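Local coordinates for phosphate ABC transporter, phosphate-binding protein (Clostridium perfringens, PDB 4Q8R), which probably captures phosphate with high affinity outside the cell membrane and delivers it to an ABC-type importer, at residues 16-21 against 34-39; 83-88 against 183-188; 98-103 against 139-144; 118-123 against 168-173. One frame throughout, in Å; residues are numbered along the deposited sequence.

Contact 1 (16-21 against 34-39); sequences PVMEAE and IEINQI
Met18 and Glu19 of helix 15-28 pack against Ile36 and Gln38 of strand 34-38 in a helix-on-sheet contact near the protein surface. The short segments run almost antiparallel, at 169°, and their axes come within 9.5 Å. Ile36 supplies the apolar centre: its CD1 meets the helix backbone 3.6 Å from Met18 O and 3.7 Å from Glu19 CA, and Met18 CG lies 3.8 Å from that Ile36 methyl. A chi1 of -162° sets Met18 CG opposite the backbone N, and bends at the next two torsions carry the sulfur end away from strand 34-38; Met18 also packs on Ile8 of strand 6-10 and on Phe224 and Ile228 of helix 219-229. Helix 15-28 is the connecting helix of a beta-alpha-beta crossover between the parallel neighbours 6-10 and 34-38, and here it lies back against the second of these strands. On the more exposed flank the side chains of Glu19 and Gln38, each extended beyond CG, cross at about a right angle. Their carboxylate and amide planes are turned 67° apart; although Glu19 OE2 lies 3.0 Å from Gln38 NE2, the angle is poor and the pair is no hydrogen bond.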
# COMPACT_ATOMS: atom_id res chain seq x y z
N PRO A 16 5.58 4.99 5.89
CA PRO A 16 6.36 6.21 5.67
C PRO A 16 5.54 7.44 6.11
O PRO A 16 6.07 8.30 6.85
CB PRO A 16 6.59 6.21 4.16
CG PRO A 16 6.80 4.70 3.90
CD PRO A 16 5.69 4.08 4.73
N VAL A 17 4.27 7.50 5.74
CA VAL A 17 3.47 8.68 6.14
C VAL A 17 3.17 8.75 7.61
O VAL A 17 3.20 9.83 8.21
CB VAL A 17 2.19 8.85 5.27
CG1 VAL A 17 1.09 7.83 5.55
CG2 VAL A 17 1.62 10.27 5.42
N MET A 18 2.89 7.61 8.23
CA MET A 18 2.69 7.62 9.64
C MET A 18 3.91 8.08 10.42
O MET A 18 3.78 8.85 11.44
CB MET A 18 2.28 6.19 10.12
CG MET A 18 1.63 6.20 11.51
SD MET A 18 0.05 7.12 11.59
CE MET A 18 -0.99 6.26 10.50
N GLU A 19 5.12 7.68 9.99
CA GLU A 19 6.35 8.14 10.65
C GLU A 19 6.48 9.69 10.48
O GLU A 19 6.83 10.43 11.43
CB GLU A 19 7.61 7.51 10.06
CG GLU A 19 7.72 5.98 10.24
CD GLU A 19 8.96 5.38 9.54
OE1 GLU A 19 9.80 6.14 8.95
OE2 GLU A 19 9.10 4.16 9.62
N ALA A 20 6.19 10.18 9.29
CA ALA A 20 6.28 11.64 9.03
C ALA A 20 5.27 12.38 9.88
O ALA A 20 5.56 13.48 10.45
CB ALA A 20 6.04 11.90 7.55
N GLU A 21 4.08 11.84 9.98
CA GLU A 21 3.04 12.40 10.83
C GLU A 21 3.46 12.46 12.27
O GLU A 21 3.27 13.50 12.96
CB GLU A 21 1.69 11.68 10.69
CG GLU A 21 1.05 11.65 9.29
CD GLU A 21 0.41 12.97 8.85
OE1 GLU A 21 0.45 13.98 9.61
OE2 GLU A 21 -0.09 13.00 7.70
N ILE A 34 4.52 8.30 19.88
CA ILE A 34 3.81 7.46 18.95
C ILE A 34 4.74 6.31 18.59
O ILE A 34 5.87 6.54 18.15
CB ILE A 34 3.48 8.18 17.60
CG1 ILE A 34 2.67 9.42 17.86
CG2 ILE A 34 2.69 7.28 16.70
CD1 ILE A 34 1.41 9.21 18.56
N GLU A 35 4.25 5.10 18.75
CA GLU A 35 5.05 3.85 18.50
C GLU A 35 4.45 3.17 17.25
O GLU A 35 3.30 2.82 17.26
CB GLU A 35 5.03 2.91 19.69
CG GLU A 35 5.70 3.51 20.93
CD GLU A 35 5.32 2.85 22.27
OE1 GLU A 35 5.85 3.30 23.30
OE2 GLU A 35 4.53 1.89 22.31
N ILE A 36 5.24 3.00 16.18
CA ILE A 36 4.76 2.50 14.93
C ILE A 36 5.49 1.21 14.58
O ILE A 36 6.72 1.21 14.49
CB ILE A 36 5.00 3.50 13.76
CG1 ILE A 36 4.32 4.84 14.08
CG2 ILE A 36 4.50 2.99 12.42
CD1 ILE A 36 4.90 6.02 13.36
N ASN A 37 4.74 0.11 14.39
CA ASN A 37 5.30 -1.18 13.98
C ASN A 37 4.68 -1.63 12.67
O ASN A 37 3.46 -1.76 12.55
CB ASN A 37 4.96 -2.16 15.08
CG ASN A 37 5.71 -3.44 14.95
OD1 ASN A 37 6.71 -3.54 14.21
ND2 ASN A 37 5.20 -4.47 15.62
N GLN A 38 5.49 -1.77 11.63
CA GLN A 38 5.04 -2.05 10.32
C GLN A 38 5.07 -3.57 10.09
O GLN A 38 6.15 -4.17 9.99
CB GLN A 38 5.96 -1.41 9.28
CG GLN A 38 5.89 0.10 9.37
CD GLN A 38 6.74 0.79 8.37
OE1 GLN A 38 6.61 0.50 7.18
NE2 GLN A 38 7.55 1.74 8.81
N ILE A 39 3.89 -4.14 10.04
CA ILE A 39 3.71 -5.60 10.03
C ILE A 39 2.71 -6.07 8.99
O ILE A 39 2.37 -7.26 8.93
CB ILE A 39 3.30 -6.07 11.46
CG1 ILE A 39 1.99 -5.44 11.92
CG2 ILE A 39 4.42 -5.91 12.41
CD1 ILE A 39 1.52 -5.89 13.29

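Contact 2 (83-88 against 183-188); sequences LITHKN and SAVKVD. With ZN (zinc ion), chain E.
Thr85 and Ser183 form an antiparallel hydrogen-bonded pair between strands 71-86 and 182-187, part of the mixed sheet of this periplasmic-binding-protein fold. Two bonds close the pair: Thr85 N reaches Ser183 O at 2.8 Å, and Ser183 N returns to Thr85 O at 3.0 Å with an almost straight N-H...O angle of 176°. The next pair, Ile84 and Ala184, is non-hydrogen-bonded. Beyond it Val185 N donates to Leu83 O at 2.9 Å, approaching nearly along the C=O axis.

Together with these backbone bonds, packing is tight where Val185 CG1 meets Thr85 CG2 at 3.7 Å, the two side chains crossing at about a right angle. Val185 CG2, held by chi1 between the backbone N and the carbonyl carbon, lies 3.5 Å from Leu83 CB. Here the strands begin to part, and a water takes the place of a direct backbone bond, accepting from Leu83 N at 2.9 Å and donating to Val185 O at 2.7 Å.

The solvent side is loose: exposed Lys87 passes Ser183 OG with its CA and CD, making only van der Waals contact there, and its NZ has a weak hydrogen bond to Asp180 O. His86, by contrast, is buried and firmly held, though it turns away from the partner strand. Val163 O takes the ND1 hydrogen bond, so both ring nitrogens are engaged and the ring's rotation is fixed: NE2 binds a zinc ion at 2.1 Å, with two waters on the same metal.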
# COMPACT_ATOMS: atom_id res chain seq x y z
N LEU A 83 2.54 -0.56 -10.44
CA LEU A 83 3.14 -1.81 -10.94
C LEU A 83 4.53 -1.40 -11.32
O LEU A 83 4.69 -0.60 -12.32
CB LEU A 83 2.48 -2.30 -12.22
CG LEU A 83 1.29 -3.20 -12.13
CD1 LEU A 83 1.71 -4.47 -11.47
CD2 LEU A 83 0.16 -2.52 -11.41
N ILE A 84 5.50 -1.86 -10.58
CA ILE A 84 6.88 -1.45 -10.80
C ILE A 84 7.69 -2.50 -11.53
O ILE A 84 7.55 -3.72 -11.25
CB ILE A 84 7.56 -1.02 -9.50
CG1 ILE A 84 7.46 -2.08 -8.39
CG2 ILE A 84 6.95 0.29 -9.03
CD1 ILE A 84 8.48 -1.86 -7.32
N THR A 85 8.56 -2.02 -12.41
CA THR A 85 9.51 -2.84 -13.09
C THR A 85 10.89 -2.33 -12.75
O THR A 85 11.09 -1.25 -12.17
CB THR A 85 9.30 -2.84 -14.62
OG1 THR A 85 9.65 -1.53 -15.10
CG2 THR A 85 7.90 -3.18 -15.05
N HIS A 86 11.89 -3.14 -13.06
CA HIS A 86 13.26 -2.65 -13.08
C HIS A 86 13.37 -1.45 -14.05
O HIS A 86 12.67 -1.35 -15.05
CB HIS A 86 14.19 -3.77 -13.52
CG HIS A 86 15.59 -3.61 -13.12
ND1 HIS A 86 16.08 -3.96 -11.88
CD2 HIS A 86 16.66 -3.13 -13.82
CE1 HIS A 86 17.38 -3.77 -11.85
NE2 HIS A 86 17.74 -3.21 -13.00
N LYS A 87 14.32 -0.58 -13.75
CA LYS A 87 14.56 0.60 -14.50
C LYS A 87 14.94 0.15 -15.93
O LYS A 87 15.60 -0.87 -16.12
CB LYS A 87 15.67 1.40 -13.77
CG LYS A 87 15.84 2.77 -14.26
CD LYS A 87 14.70 3.68 -13.82
CE LYS A 87 15.19 5.12 -13.85
NZ LYS A 87 14.03 5.99 -13.51
N ASN A 88 14.49 0.86 -16.94
CA ASN A 88 14.86 0.54 -18.33
C ASN A 88 14.31 -0.75 -18.95
O ASN A 88 14.75 -1.18 -19.98
CB ASN A 88 16.40 0.61 -18.50
CG ASN A 88 16.94 1.98 -18.12
OD1 ASN A 88 16.30 2.99 -18.37
ND2 ASN A 88 18.10 2.01 -17.46
N SER A 183 10.71 1.74 -12.10
CA SER A 183 9.80 2.33 -13.07
C SER A 183 8.36 1.90 -12.85
O SER A 183 8.05 0.69 -12.91
CB SER A 183 10.22 1.91 -14.49
OG SER A 183 11.47 2.52 -14.77
N ALA A 184 7.47 2.84 -12.61
CA ALA A 184 6.04 2.51 -12.53
C ALA A 184 5.48 2.52 -13.95
O ALA A 184 5.65 3.49 -14.66
CB ALA A 184 5.30 3.51 -11.68
N VAL A 185 4.84 1.44 -14.39
CA VAL A 185 4.24 1.37 -15.70
C VAL A 185 2.98 2.22 -15.78
O VAL A 185 2.33 2.43 -14.77
CB VAL A 185 3.94 -0.09 -16.16
CG1 VAL A 185 5.18 -0.95 -16.09
CG2 VAL A 185 2.84 -0.70 -15.33
N LYS A 186 2.64 2.74 -16.95
CA LYS A 186 1.30 3.29 -17.15
C LYS A 186 0.33 2.13 -17.06
O LYS A 186 0.67 1.01 -17.44
CB LYS A 186 1.15 3.95 -18.51
CG LYS A 186 2.00 5.18 -18.63
CD LYS A 186 1.90 5.76 -20.05
CE LYS A 186 2.92 6.88 -20.19
NZ LYS A 186 2.92 7.35 -21.60
N VAL A 187 -0.87 2.40 -16.57
CA VAL A 187 -1.92 1.37 -16.54
C VAL A 187 -3.03 1.84 -17.46
O VAL A 187 -3.58 2.93 -17.28
CB VAL A 187 -2.39 1.07 -15.11
CG1 VAL A 187 -3.59 0.14 -15.20
CG2 VAL A 187 -1.23 0.46 -14.29
N ASP A 188 -3.33 1.07 -18.49
CA ASP A 188 -4.35 1.39 -19.45
C ASP A 188 -3.99 2.78 -20.05
O ASP A 188 -4.85 3.65 -20.25
CB ASP A 188 -5.78 1.42 -18.82
CG ASP A 188 -6.40 -0.01 -18.51
OD1 ASP A 188 -5.93 -1.07 -18.88
OD2 ASP A 188 -7.49 -0.09 -17.91
ZN ZN E . 19.66 -2.88 -13.67
O HOH W 1 1.93 1.66 -12.18
O HOH W 2 20.73 -4.64 -12.92
O HOH W 3 19.97 -3.28 -15.58

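Contact 3 (98-103 against 139-144); sequences QIKDIY and VGFKAE
The glycine-terminated end of helix 130-139 packs against helix 96-103, with Val139, Gly140 and Phe141 meeting Ile99, Lys100 and Tyr103. Gly140 leaves the helical conformation with a positive phi of 101°, turning the chain so that Phe141 comes up to helix 96-103, while the Gly140 carbonyl is met by the extended side chain of Lys100. Val139 fits close against the helix backbone: its CG1, set opposite the backbone N by chi1 of 173°, lies 3.4 Å from Lys100 CA and 3.6 Å from Lys100 CB. The other branch, CG2, meets Ile99 CG2 at 4.0 Å, the two side chains crossing at about a right angle. Farther along, Phe141 directs its CZ to Tyr103 CB at 3.5 Å, and Val139 CG1 sits in the plane of the Phe141 ring at its edge. Tyr103 carries its own ring onward into the core, where it packs edge-to-face with Phe135 and its OH bonds Val123 O.

The polar side of the contact belongs to Lys100, whose NZ makes a weak hydrogen bond of 3.2 Å to Gly140 O. A water bridges the same two atoms, accepting from Lys100 NZ at 2.6 Å and donating to Gly140 O at 2.9 Å. The Gly140 carbonyl thus receives a weak direct bond from Lys100 and a hydrogen bond from the bridging water, and a positive charge placed at this helix C-terminus would probably interact favourably with the helix dipole.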
# COMPACT_ATOMS: atom_id res chain seq x y z
N GLN A 98 -3.69 -7.40 -19.16
CA GLN A 98 -2.29 -7.88 -19.29
C GLN A 98 -1.70 -8.18 -17.91
O GLN A 98 -1.02 -9.19 -17.70
CB GLN A 98 -1.40 -6.90 -20.02
CG GLN A 98 -1.68 -6.88 -21.50
CD GLN A 98 -0.88 -5.79 -22.19
OE1 GLN A 98 -0.92 -4.66 -21.76
NE2 GLN A 98 -0.26 -6.11 -23.29
N ILE A 99 -1.96 -7.30 -16.92
CA ILE A 99 -1.42 -7.49 -15.59
C ILE A 99 -1.98 -8.82 -14.98
O ILE A 99 -1.26 -9.58 -14.36
CB ILE A 99 -1.70 -6.26 -14.69
CG1 ILE A 99 -0.95 -5.08 -15.25
CG2 ILE A 99 -1.25 -6.49 -13.26
CD1 ILE A 99 -1.48 -3.73 -14.80
N LYS A 100 -3.28 -9.01 -15.18
CA LYS A 100 -3.93 -10.24 -14.68
C LYS A 100 -3.23 -11.43 -15.31
O LYS A 100 -2.94 -12.42 -14.62
CB LYS A 100 -5.38 -10.27 -15.01
CG LYS A 100 -6.20 -11.46 -14.41
CD LYS A 100 -7.64 -11.39 -14.83
CE LYS A 100 -8.28 -12.73 -14.65
NZ LYS A 100 -9.73 -12.67 -14.81
N ASP A 101 -3.04 -11.39 -16.62
CA ASP A 101 -2.37 -12.50 -17.33
C ASP A 101 -0.99 -12.79 -16.82
O ASP A 101 -0.59 -13.96 -16.72
CB ASP A 101 -2.28 -12.18 -18.82
CG ASP A 101 -3.60 -12.27 -19.54
OD1 ASP A 101 -4.65 -12.71 -18.96
OD2 ASP A 101 -3.60 -11.96 -20.74
N ILE A 102 -0.22 -11.76 -16.46
CA ILE A 102 1.05 -11.97 -15.83
C ILE A 102 0.92 -12.65 -14.47
O ILE A 102 1.61 -13.65 -14.17
CB ILE A 102 1.81 -10.62 -15.64
CG1 ILE A 102 2.12 -9.98 -17.04
CG2 ILE A 102 3.10 -10.77 -14.87
CD1 ILE A 102 2.44 -8.52 -16.87
N TYR A 103 0.06 -12.12 -13.63
CA TYR A 103 -0.03 -12.61 -12.24
C TYR A 103 -0.68 -13.99 -12.15
O TYR A 103 -0.46 -14.69 -11.17
CB TYR A 103 -0.68 -11.56 -11.33
CG TYR A 103 0.38 -10.66 -10.79
CD1 TYR A 103 0.85 -9.56 -11.57
CD2 TYR A 103 0.95 -10.85 -9.57
CE1 TYR A 103 1.89 -8.83 -11.12
CE2 TYR A 103 1.99 -10.09 -9.10
CZ TYR A 103 2.49 -9.08 -9.91
OH TYR A 103 3.55 -8.31 -9.49
N VAL A 139 -7.30 -5.85 -10.21
CA VAL A 139 -6.78 -6.60 -11.39
C VAL A 139 -7.74 -7.72 -11.76
O VAL A 139 -7.96 -7.98 -12.94
CB VAL A 139 -5.34 -7.07 -11.15
CG1 VAL A 139 -4.83 -7.98 -12.28
CG2 VAL A 139 -4.44 -5.83 -10.97
N GLY A 140 -8.33 -8.35 -10.75
CA GLY A 140 -9.40 -9.28 -10.99
C GLY A 140 -9.04 -10.76 -10.95
O GLY A 140 -9.46 -11.53 -11.80
N PHE A 141 -8.23 -11.12 -9.99
CA PHE A 141 -7.89 -12.52 -9.74
C PHE A 141 -7.94 -12.82 -8.25
O PHE A 141 -7.76 -11.95 -7.43
CB PHE A 141 -6.55 -12.98 -10.41
CG PHE A 141 -5.33 -12.39 -9.84
CD1 PHE A 141 -4.93 -11.02 -10.19
CD2 PHE A 141 -4.54 -13.06 -8.95
CE1 PHE A 141 -3.80 -10.47 -9.66
CE2 PHE A 141 -3.40 -12.49 -8.40
CZ PHE A 141 -3.02 -11.16 -8.77
N LYS A 142 -8.15 -14.10 -7.98
CA LYS A 142 -8.17 -14.64 -6.64
C LYS A 142 -6.81 -15.16 -6.22
O LYS A 142 -5.99 -15.50 -7.05
CB LYS A 142 -9.28 -15.72 -6.54
CG LYS A 142 -10.69 -15.15 -6.73
CD LYS A 142 -10.89 -13.83 -5.93
CE LYS A 142 -12.34 -13.38 -5.67
NZ LYS A 142 -12.95 -12.78 -6.88
N ALA A 143 -6.59 -15.25 -4.92
CA ALA A 143 -5.36 -15.80 -4.39
C ALA A 143 -5.10 -17.17 -5.02
O ALA A 143 -3.96 -17.48 -5.37
CB ALA A 143 -5.46 -15.87 -2.86
N GLU A 144 -6.17 -17.94 -5.26
CA GLU A 144 -6.07 -19.32 -5.86
C GLU A 144 -5.46 -19.30 -7.21
O GLU A 144 -4.82 -20.26 -7.60
CB GLU A 144 -7.45 -20.01 -5.95
CG GLU A 144 -7.99 -20.39 -4.59
CD GLU A 144 -8.66 -19.28 -3.69
OE1 GLU A 144 -8.64 -17.95 -3.89
OE2 GLU A 144 -9.20 -19.84 -2.71
O HOH W 4 -11.46 -10.96 -13.81

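Contact 4 (118-123 against 168-173); sequences APIVVV and NAIGYI
Asn168 O accepts two hydrogen bonds, from Val121 N at 2.9 Å and from the indole NE1 of Trp110. The first opens the pairing of strands 121-125 and 169-174, a parallel strand pair of the binding-protein sheet, covered by helices 96-103 and 156-164 on its two faces; its N-H...O angle is a straight 178°, although the donor stands above the carbonyl plane. Val121 O next takes Ile170 N at 3.0 Å and also receives a CA-H...O contact from Ala169 CA at 3.2 Å. Then Val123 N reaches Ile170 O at 2.9 Å, bent at the hydrogen to 137°.

Ile120 and Ile170 lie side by side with their CG2 methyls 3.7 Å apart; chi1 of -175° sets Ile170 CG1 opposite the backbone N and puts CG2 between that N and the carbonyl carbon, where it meets Ile120. On the opposite face Ala169 CB lies 4.3 Å from both Val121 CB and Val123 CG2. Tyr172 extends beyond the pairing to stack on Phe135 and bond Arg125 N through its OH.

Where the strands begin, Asn168 OD1 lies 3.4 Å from Ala118 CB, and the neighbouring Pro119 O, buried without a polar partner, has Asn168 CB against it at 3.2 Å.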
# COMPACT_ATOMS: atom_id res chain seq x y z
N ALA A 118 12.73 -12.64 -22.30
CA ALA A 118 13.20 -12.96 -20.97
C ALA A 118 12.02 -13.41 -20.12
O ALA A 118 10.93 -12.87 -20.26
CB ALA A 118 13.84 -11.79 -20.32
N PRO A 119 12.25 -14.39 -19.26
CA PRO A 119 11.13 -14.79 -18.33
C PRO A 119 10.74 -13.63 -17.41
O PRO A 119 11.59 -12.89 -16.94
CB PRO A 119 11.74 -15.93 -17.52
CG PRO A 119 13.20 -15.82 -17.68
CD PRO A 119 13.50 -15.11 -18.96
N ILE A 120 9.48 -13.54 -17.09
CA ILE A 120 9.00 -12.58 -16.14
C ILE A 120 9.17 -13.15 -14.73
O ILE A 120 8.80 -14.31 -14.50
CB ILE A 120 7.51 -12.23 -16.37
CG1 ILE A 120 7.25 -11.71 -17.78
CG2 ILE A 120 6.97 -11.25 -15.29
CD1 ILE A 120 5.83 -11.53 -18.16
N VAL A 121 9.76 -12.37 -13.83
CA VAL A 121 9.89 -12.77 -12.44
C VAL A 121 8.74 -12.04 -11.75
O VAL A 121 8.82 -10.82 -11.47
CB VAL A 121 11.28 -12.45 -11.86
CG1 VAL A 121 11.36 -12.72 -10.34
CG2 VAL A 121 12.37 -13.22 -12.63
N VAL A 122 7.70 -12.76 -11.47
CA VAL A 122 6.48 -12.22 -10.84
C VAL A 122 6.69 -12.13 -9.34
O VAL A 122 7.05 -13.12 -8.69
CB VAL A 122 5.22 -13.09 -11.16
CG1 VAL A 122 4.01 -12.55 -10.48
CG2 VAL A 122 4.98 -13.20 -12.63
N VAL A 123 6.46 -10.95 -8.77
CA VAL A 123 6.61 -10.72 -7.36
C VAL A 123 5.28 -10.29 -6.75
O VAL A 123 4.65 -9.34 -7.20
CB VAL A 123 7.76 -9.72 -6.98
CG1 VAL A 123 8.07 -9.77 -5.51
CG2 VAL A 123 9.01 -9.98 -7.80
N ASN A 168 14.25 -8.57 -14.68
CA ASN A 168 13.07 -9.12 -15.23
C ASN A 168 11.88 -9.16 -14.29
O ASN A 168 10.89 -9.77 -14.62
CB ASN A 168 13.37 -10.50 -15.75
CG ASN A 168 14.36 -10.43 -16.89
OD1 ASN A 168 14.19 -9.62 -17.79
ND2 ASN A 168 15.35 -11.25 -16.87
N ALA A 169 12.01 -8.54 -13.12
CA ALA A 169 10.96 -8.59 -12.13
C ALA A 169 9.83 -7.57 -12.38
O ALA A 169 10.01 -6.47 -12.97
CB ALA A 169 11.57 -8.34 -10.80
N ILE A 170 8.67 -7.87 -11.81
CA ILE A 170 7.55 -6.98 -11.76
C ILE A 170 6.94 -7.16 -10.36
O ILE A 170 6.84 -8.31 -9.82
CB ILE A 170 6.54 -7.24 -12.87
CG1 ILE A 170 5.45 -6.19 -12.86
CG2 ILE A 170 5.92 -8.69 -12.83
CD1 ILE A 170 4.54 -6.18 -14.06
N GLY A 171 6.57 -6.04 -9.72
CA GLY A 171 5.89 -6.09 -8.41
C GLY A 171 4.90 -4.96 -8.31
O GLY A 171 4.75 -4.19 -9.22
N TYR A 172 4.22 -4.88 -7.16
CA TYR A 172 3.27 -3.80 -6.91
C TYR A 172 3.54 -3.20 -5.56
O TYR A 172 3.91 -3.85 -4.61
CB TYR A 172 1.84 -4.29 -7.06
CG TYR A 172 1.53 -5.56 -6.26
CD1 TYR A 172 1.30 -5.52 -4.87
CD2 TYR A 172 1.41 -6.80 -6.90
CE1 TYR A 172 0.96 -6.68 -4.17
CE2 TYR A 172 1.13 -7.94 -6.18
CZ TYR A 172 0.92 -7.87 -4.85
OH TYR A 172 0.60 -9.00 -4.13
N ILE A 173 3.33 -1.90 -5.48
CA ILE A 173 3.72 -1.16 -4.30
C ILE A 173 3.02 0.18 -4.25
O ILE A 173 2.69 0.75 -5.27
CB ILE A 173 5.22 -0.95 -4.34
CG1 ILE A 173 5.79 -0.63 -2.98
CG2 ILE A 173 5.65 0.14 -5.37
CD1 ILE A 173 7.28 -0.71 -2.92

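Overall arrangement
From the N terminus, contact 1 closes first, a short loop within one beta-alpha-beta unit, before any other contact opens. Contact 2 then opens at 83-88 and closes only at 183-188, enclosing contacts 3 and 4. Those two cross, their segments following the order 98-103, 118-123, 139-144, 168-173, and Tyr103 of helix 96-103 joins them by packing on strand 121-125. Strand 71-86 is flanked by strands 169-174 and 182-187, so contacts 2 and 4 share the sheet through the Ile84 to Gly171 backbone bond, while Ile99 of contact 3 packs on Val187. Contact 1 reaches the same sheet on the opposite side of the molecule's centre, about 28 Å from contact 4 between centres.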